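Local structure of membrane protein, putative (Geobacter sulfurreducens PCA, 2QYB) at residues 34-39 with 130-135; 88-93 with 105-110; 109-114 with 126-131. The protein probably combines membrane transport and phosphatase functions in one long chain, of which the piece described here is the GAF domain. All blocks are in the same frame, centred on the assembly; numbering follows the deposited sequence.

Contact 1 (34-39 with 130-135); sequences KLDLAV and SRTIVG
D36 reaches across to the 130-135 loop, and its OD2 takes two hydrogen bonds there. T132 OG1 donates to D36 OD2 at 2.5 Å on the syn side of the carboxylate, the two side chains crossing at about a right angle. R131 N reaches the same D36 OD2 at 2.6 Å from the anti side, 27° out of the carboxylate plane; these two donors should limit its rotation. A third bond runs in the same direction, from S130 OG to K34 O at 2.8 Å, lined up with the carbonyl. At chi1 173° the S130 hydroxyl lies beside its own carbonyl carbon, where it also accepts from T132 N and from I133 N, each at 2.9 Å. These form an ST turn and an ST motif that curl the chain as it leaves strand 124-130. The remaining contacts are van der Waals. R131 bends at its third torsion and lays one face of its guanidinium over D36 CB, with NH2 3.6 Å from that carbon, while NH2 bonds to the backbone O of K57. L35 points its CB into the core against helix 10-32, yet its CD2 comes within 4.1 Å of S130 N. The backbone makes a classic beta bulge, D36 and L37 both facing F129, where strand 37-43 begins beside the end of strand 124-130 in the GAF-domain sheet.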
# COMPACT_ATOMS: atom_id res chain seq x y z
N LYS A 34 -14.87 -4.95 13.53
CA LYS A 34 -14.94 -6.34 13.02
C LYS A 34 -15.12 -6.43 11.51
O LYS A 34 -15.96 -7.19 11.04
CB LYS A 34 -16.07 -7.12 13.72
CG LYS A 34 -15.93 -7.16 15.23
CD LYS A 34 -17.13 -7.83 15.90
CE LYS A 34 -17.05 -7.65 17.45
NZ LYS A 34 -18.06 -8.54 18.11
N LEU A 35 -14.33 -5.63 10.78
CA LEU A 35 -14.22 -5.69 9.34
C LEU A 35 -12.96 -6.49 9.03
O LEU A 35 -11.98 -6.43 9.79
CB LEU A 35 -14.06 -4.29 8.75
CG LEU A 35 -15.31 -3.44 8.80
CD1 LEU A 35 -14.94 -2.02 8.45
CD2 LEU A 35 -16.42 -4.02 7.88
N ASP A 36 -12.98 -7.23 7.94
CA ASP A 36 -11.85 -8.04 7.56
C ASP A 36 -11.25 -7.56 6.26
O ASP A 36 -10.14 -7.94 5.93
CB ASP A 36 -12.29 -9.49 7.38
CG ASP A 36 -12.74 -10.10 8.67
OD1 ASP A 36 -11.85 -10.42 9.49
OD2 ASP A 36 -13.96 -10.24 8.88
N LEU A 37 -11.97 -6.73 5.51
CA LEU A 37 -11.41 -6.18 4.27
C LEU A 37 -12.07 -4.85 4.01
O LEU A 37 -13.23 -4.69 4.35
CB LEU A 37 -11.61 -7.14 3.09
CG LEU A 37 -11.10 -6.70 1.70
CD1 LEU A 37 -9.57 -6.55 1.58
CD2 LEU A 37 -11.60 -7.73 0.67
N ALA A 38 -11.29 -3.91 3.45
CA ALA A 38 -11.74 -2.58 3.10
C ALA A 38 -11.02 -2.20 1.82
O ALA A 38 -9.83 -2.42 1.71
CB ALA A 38 -11.43 -1.54 4.25
N VAL A 39 -11.72 -1.59 0.89
CA VAL A 39 -11.14 -1.20 -0.39
C VAL A 39 -11.60 0.24 -0.68
O VAL A 39 -12.74 0.57 -0.43
CB VAL A 39 -11.54 -2.20 -1.57
CG1 VAL A 39 -10.78 -1.90 -2.82
CG2 VAL A 39 -11.31 -3.66 -1.19
N SER A 130 -17.06 -7.78 6.25
CA SER A 130 -16.74 -8.61 7.40
C SER A 130 -16.93 -10.11 7.03
O SER A 130 -17.96 -10.49 6.55
CB SER A 130 -17.65 -8.25 8.58
OG SER A 130 -17.49 -9.15 9.66
N ARG A 131 -15.88 -10.91 7.24
CA ARG A 131 -15.99 -12.37 7.31
C ARG A 131 -16.29 -12.85 8.75
O ARG A 131 -16.21 -14.06 9.04
CB ARG A 131 -14.69 -13.01 6.78
CG ARG A 131 -14.52 -12.78 5.30
CD ARG A 131 -13.32 -13.46 4.73
NE ARG A 131 -12.12 -12.76 5.15
CZ ARG A 131 -11.45 -11.86 4.44
NH1 ARG A 131 -11.84 -11.54 3.20
NH2 ARG A 131 -10.35 -11.29 4.96
N THR A 132 -16.65 -11.92 9.62
CA THR A 132 -16.63 -12.14 11.09
C THR A 132 -18.07 -12.10 11.66
O THR A 132 -18.43 -12.98 12.43
CB THR A 132 -15.69 -11.09 11.85
OG1 THR A 132 -14.39 -11.00 11.23
CG2 THR A 132 -15.53 -11.43 13.36
N ILE A 133 -18.86 -11.12 11.24
CA ILE A 133 -20.19 -10.89 11.81
C ILE A 133 -21.24 -10.46 10.78
O ILE A 133 -20.92 -9.91 9.73
CB ILE A 133 -20.14 -9.86 12.95
CG1 ILE A 133 -20.87 -10.40 14.19
CG2 ILE A 133 -20.75 -8.54 12.50
CD1 ILE A 133 -21.53 -11.74 13.97
N VAL A 134 -22.51 -10.71 11.11
CA VAL A 134 -23.64 -10.14 10.41
C VAL A 134 -24.16 -8.98 11.26
O VAL A 134 -23.79 -8.89 12.43
CB VAL A 134 -24.78 -11.20 10.16
CG1 VAL A 134 -24.25 -12.40 9.33
CG2 VAL A 134 -25.43 -11.68 11.48
N GLY A 135 -24.94 -8.08 10.64
CA GLY A 135 -25.62 -7.00 11.33
C GLY A 135 -24.73 -5.82 11.65
O GLY A 135 -25.11 -4.91 12.39

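Contact 2 (88-93 with 105-110); sequences NDTQYM and EGIKSF
I107, just past the Schellman motif in which helix 96-104 ends at G106, meets T90 through both its carbonyl and its side chain. T90 OG1 donates to I107 O at 2.6 Å, in the carbonyl plane and on a lone pair. The hydroxyl faces that oxygen because OG1 sits between the backbone N and the carbonyl carbon of T90 (chi1 53°). That leaves the methyl CG2 of T90 to pack on I107 CG2 at 3.9 Å. At K108 the contact is through the backbone: K108 O accepts from T90 N at 2.8 Å, the donor standing above the carbonyl plane, and D89 CA adds a CA-H...O contact to K108 O at 3.3 Å. The turn that presents T90 N is an Asx turn, with D89 OD1 accepting from Q91 N at 2.9 Å, while Q91 NE2 bonds to D89 OD2 at 3.1 Å. Were D89 an alanine, Q91 N and the Q91 side-chain amide would probably lose these acceptors, and the 90-91 turn would be freer to shift against K108. K108 and S109 both face S130 in a classic beta bulge, where strand 109-115 of the GAF-domain sheet starts. S109 lies alongside the backbone of N88, its CB and OG near N88 O. F110 turns its ring edge to the loop: T90 CG2 stands 4.2 Å from F110 CD2, and the selenomethionine M93, bent at its third torsion, brings CE to 4.0 Å from F110 CE2, its chain crossing the phenylalanine at about a right angle.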
# COMPACT_ATOMS: atom_id res chain seq x y z
N ASN A 88 -26.64 -6.82 5.27
CA ASN A 88 -26.32 -7.19 6.65
C ASN A 88 -26.06 -8.68 6.88
O ASN A 88 -25.28 -9.04 7.77
CB ASN A 88 -27.34 -6.60 7.63
CG ASN A 88 -26.82 -5.34 8.27
OD1 ASN A 88 -27.51 -4.34 8.38
ND2 ASN A 88 -25.59 -5.37 8.64
N ASP A 89 -26.67 -9.51 6.04
CA ASP A 89 -26.48 -10.95 6.09
C ASP A 89 -26.48 -11.55 4.67
O ASP A 89 -27.52 -11.65 4.04
CB ASP A 89 -27.55 -11.63 6.96
CG ASP A 89 -27.18 -13.07 7.31
OD1 ASP A 89 -26.44 -13.67 6.51
OD2 ASP A 89 -27.62 -13.59 8.38
N THR A 90 -25.31 -11.99 4.21
CA THR A 90 -25.19 -12.56 2.89
C THR A 90 -26.08 -13.81 2.65
O THR A 90 -26.33 -14.14 1.50
CB THR A 90 -23.72 -12.90 2.55
OG1 THR A 90 -23.18 -13.71 3.59
CG2 THR A 90 -22.85 -11.59 2.38
N GLN A 91 -26.58 -14.48 3.68
CA GLN A 91 -27.46 -15.61 3.43
C GLN A 91 -28.78 -15.18 2.76
O GLN A 91 -29.44 -16.01 2.17
CB GLN A 91 -27.70 -16.48 4.69
CG GLN A 91 -28.77 -15.97 5.62
CD GLN A 91 -29.05 -16.89 6.85
OE1 GLN A 91 -29.34 -18.09 6.71
NE2 GLN A 91 -29.02 -16.30 8.06
N TYR A 92 -29.12 -13.89 2.81
CA TYR A 92 -30.43 -13.39 2.37
C TYR A 92 -30.38 -12.47 1.17
O TYR A 92 -31.35 -11.82 0.84
CB TYR A 92 -31.15 -12.67 3.55
CG TYR A 92 -31.35 -13.57 4.75
CD1 TYR A 92 -31.78 -14.90 4.60
CD2 TYR A 92 -31.14 -13.09 6.04
CE1 TYR A 92 -31.96 -15.73 5.69
CE2 TYR A 92 -31.32 -13.90 7.14
CZ TYR A 92 -31.72 -15.22 6.95
OH TYR A 92 -31.90 -16.03 8.03
N MSE A 93 -29.26 -12.45 0.49
CA MSE A 93 -29.15 -11.77 -0.80
C MSE A 93 -29.99 -12.43 -1.86
O MSE A 93 -30.18 -13.64 -1.85
CB MSE A 93 -27.71 -11.85 -1.29
CG MSE A 93 -26.71 -11.07 -0.47
SE MSE A 93 -24.94 -11.50 -1.10
CE MSE A 93 -24.94 -10.30 -2.61
N GLU A 105 -16.10 -17.24 -0.12
CA GLU A 105 -15.01 -16.46 0.45
C GLU A 105 -15.19 -16.23 1.96
O GLU A 105 -14.29 -15.68 2.60
CB GLU A 105 -14.93 -15.06 -0.19
CG GLU A 105 -14.68 -15.02 -1.69
CD GLU A 105 -13.28 -14.53 -2.05
OE1 GLU A 105 -12.31 -14.76 -1.28
OE2 GLU A 105 -13.14 -13.94 -3.14
N GLY A 106 -16.34 -16.60 2.53
CA GLY A 106 -16.58 -16.42 3.97
C GLY A 106 -17.20 -15.08 4.38
O GLY A 106 -17.36 -14.79 5.57
N ILE A 107 -17.59 -14.27 3.40
CA ILE A 107 -18.22 -12.95 3.65
C ILE A 107 -19.64 -13.03 4.24
O ILE A 107 -20.55 -13.58 3.61
CB ILE A 107 -18.27 -12.10 2.35
CG1 ILE A 107 -16.83 -11.87 1.81
CG2 ILE A 107 -19.04 -10.76 2.62
CD1 ILE A 107 -16.73 -11.52 0.26
N LYS A 108 -19.82 -12.45 5.43
CA LYS A 108 -21.13 -12.44 6.11
C LYS A 108 -21.95 -11.18 5.85
O LYS A 108 -23.17 -11.19 5.91
CB LYS A 108 -20.91 -12.59 7.63
CG LYS A 108 -20.31 -13.93 7.94
CD LYS A 108 -20.38 -14.35 9.41
CE LYS A 108 -19.88 -15.82 9.53
NZ LYS A 108 -20.53 -16.77 8.49
N SER A 109 -21.27 -10.10 5.56
CA SER A 109 -21.80 -8.74 5.74
C SER A 109 -20.95 -7.78 4.85
O SER A 109 -19.73 -7.95 4.76
CB SER A 109 -21.65 -8.44 7.21
OG SER A 109 -22.26 -7.24 7.59
N PHE A 110 -21.57 -6.83 4.14
CA PHE A 110 -20.77 -5.83 3.42
C PHE A 110 -21.49 -4.53 3.18
O PHE A 110 -22.70 -4.45 3.36
CB PHE A 110 -20.16 -6.38 2.09
CG PHE A 110 -21.18 -6.63 1.02
CD1 PHE A 110 -21.56 -5.60 0.16
CD2 PHE A 110 -21.75 -7.87 0.87
CE1 PHE A 110 -22.52 -5.81 -0.82
CE2 PHE A 110 -22.69 -8.10 -0.12
CZ PHE A 110 -23.07 -7.06 -0.97

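Contact 3 (109-114 with 126-131); sequences SFAHIP and LSVFSR
F110 and F129 are partners in a non-hydrogen-bonded pair, and their rings meet obliquely. The planes are 31° apart and the centroids 6.0 Å. F129 CD1 touches F110 CB at 3.4 Å, while the end of the F110 ring leads away from the 126-131 strand. F129 turns back toward the neighbouring strand because its CG lies beside its own backbone N (chi1 -53°), and this carries the far end of its ring to H112. There F129 CZ comes to 4.0 Å from H112 NE2, with the two planes turned 82° to each other, again obliquely. The three rings form an aromatic cluster on one face of the sheet, where helix 74-81 covers H112 and S127. On the other face the aliphatic groups pack. I113 and L126 lie side by side and point the same way, I113 CD1 touching L126 CG at 4.1 Å; I113 CD1 also lies near V128 CG2. A111 CB meets V128 CG2 at 3.9 Å. Helix 139-158 covers I113 and L126 on this side, and F137 sits on A111 and V128. The backbones pair by hydrogen bonds: V128 N reaches A111 O at 2.9 Å and L126 N reaches I113 O at 2.8 Å, each answered by a bond in return. At the S109-S130 pair, S130 N to S109 O is regular but the return bond from S109 N to S130 O is weak. This is the beta hairpin of strands 109-115 and 124-130 in the five-stranded antiparallel sheet of the GAF fold, with helices packed on its two faces.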
# COMPACT_ATOMS: atom_id res chain seq x y z
N SER A 109 -21.27 -10.10 5.56
CA SER A 109 -21.80 -8.74 5.74
C SER A 109 -20.95 -7.78 4.85
O SER A 109 -19.73 -7.95 4.76
CB SER A 109 -21.65 -8.44 7.21
OG SER A 109 -22.26 -7.24 7.59
N PHE A 110 -21.57 -6.83 4.14
CA PHE A 110 -20.77 -5.83 3.42
C PHE A 110 -21.49 -4.53 3.18
O PHE A 110 -22.70 -4.45 3.36
CB PHE A 110 -20.16 -6.38 2.09
CG PHE A 110 -21.18 -6.63 1.02
CD1 PHE A 110 -21.56 -5.60 0.16
CD2 PHE A 110 -21.75 -7.87 0.87
CE1 PHE A 110 -22.52 -5.81 -0.82
CE2 PHE A 110 -22.69 -8.10 -0.12
CZ PHE A 110 -23.07 -7.06 -0.97
N ALA A 111 -20.74 -3.51 2.77
CA ALA A 111 -21.29 -2.16 2.49
C ALA A 111 -20.45 -1.44 1.43
O ALA A 111 -19.24 -1.63 1.38
CB ALA A 111 -21.35 -1.33 3.77
N HIS A 112 -21.12 -0.67 0.57
CA HIS A 112 -20.48 0.23 -0.38
C HIS A 112 -20.94 1.66 -0.14
O HIS A 112 -22.12 1.94 -0.15
CB HIS A 112 -20.76 -0.21 -1.83
CG HIS A 112 -20.20 -1.56 -2.16
ND1 HIS A 112 -20.99 -2.69 -2.29
CD2 HIS A 112 -18.94 -1.95 -2.38
CE1 HIS A 112 -20.23 -3.72 -2.59
NE2 HIS A 112 -18.97 -3.30 -2.66
N ILE A 113 -19.98 2.57 0.05
CA ILE A 113 -20.22 3.93 0.49
C ILE A 113 -19.59 4.87 -0.49
O ILE A 113 -18.38 4.83 -0.69
CB ILE A 113 -19.62 4.20 1.89
CG1 ILE A 113 -20.16 3.17 2.91
CG2 ILE A 113 -19.87 5.68 2.33
CD1 ILE A 113 -19.06 2.20 3.32
N PRO A 114 -20.40 5.76 -1.09
CA PRO A 114 -19.84 6.71 -2.05
C PRO A 114 -18.85 7.65 -1.40
O PRO A 114 -18.97 8.00 -0.19
CB PRO A 114 -21.08 7.47 -2.56
CG PRO A 114 -22.22 6.62 -2.25
CD PRO A 114 -21.85 5.96 -0.93
N LEU A 126 -15.92 3.55 -1.11
CA LEU A 126 -15.34 2.87 -0.01
C LEU A 126 -16.18 1.61 0.19
O LEU A 126 -17.34 1.73 0.49
CB LEU A 126 -15.37 3.76 1.25
CG LEU A 126 -15.09 3.07 2.58
CD1 LEU A 126 -13.66 2.46 2.54
CD2 LEU A 126 -15.36 3.99 3.85
N SER A 127 -15.58 0.43 0.00
CA SER A 127 -16.25 -0.87 0.14
C SER A 127 -15.69 -1.58 1.35
O SER A 127 -14.48 -1.63 1.50
CB SER A 127 -16.00 -1.77 -1.09
OG SER A 127 -16.21 -1.08 -2.33
N VAL A 128 -16.54 -2.15 2.19
CA VAL A 128 -16.06 -2.85 3.40
C VAL A 128 -16.78 -4.17 3.64
O VAL A 128 -17.97 -4.31 3.41
CB VAL A 128 -16.21 -1.95 4.65
CG1 VAL A 128 -15.45 -0.65 4.45
CG2 VAL A 128 -17.68 -1.62 4.92
N PHE A 129 -16.05 -5.13 4.18
CA PHE A 129 -16.53 -6.51 4.27
C PHE A 129 -16.14 -7.11 5.60
O PHE A 129 -15.03 -6.95 6.04
CB PHE A 129 -15.87 -7.34 3.17
CG PHE A 129 -16.04 -6.76 1.80
CD1 PHE A 129 -17.08 -7.23 0.94
CD2 PHE A 129 -15.16 -5.76 1.34
CE1 PHE A 129 -17.24 -6.72 -0.31
CE2 PHE A 129 -15.32 -5.24 0.09
CZ PHE A 129 -16.36 -5.71 -0.75
N SER A 130 -17.06 -7.78 6.25
CA SER A 130 -16.74 -8.61 7.40
C SER A 130 -16.93 -10.11 7.03
O SER A 130 -17.96 -10.49 6.55
CB SER A 130 -17.65 -8.25 8.58
OG SER A 130 -17.49 -9.15 9.66
N ARG A 131 -15.88 -10.91 7.24
CA ARG A 131 -15.99 -12.37 7.31
C ARG A 131 -16.29 -12.85 8.75
O ARG A 131 -16.21 -14.06 9.04
CB ARG A 131 -14.69 -13.01 6.78
CG ARG A 131 -14.52 -12.78 5.30
CD ARG A 131 -13.32 -13.46 4.73
NE ARG A 131 -12.12 -12.76 5.15
CZ ARG A 131 -11.45 -11.86 4.44
NH1 ARG A 131 -11.84 -11.54 3.20
NH2 ARG A 131 -10.35 -11.29 4.96

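Overall arrangement
Contact 3 is the most buried: every touching residue is buried, and ladder bonds and apolar or aromatic packing hold two neighbouring strands. Contacts 1 and 2 lie at the ends of strands in the same sheet and rely more on hydrogen bonds from side-chain hydroxyls and backbone N-H to carbonyls and a carboxylate. Contact 1, partly exposed, joins the start of strand 37-43 to the end of strand 124-130 and shares S130 and R131 with contact 3. Contact 2, mostly buried, shares S109 and F110 with it and leads from strand 109-115 to the loop after strand 85-87. Contacts 1 and 2 also touch directly, through S130 O with K108 N and G135 N with N88 O.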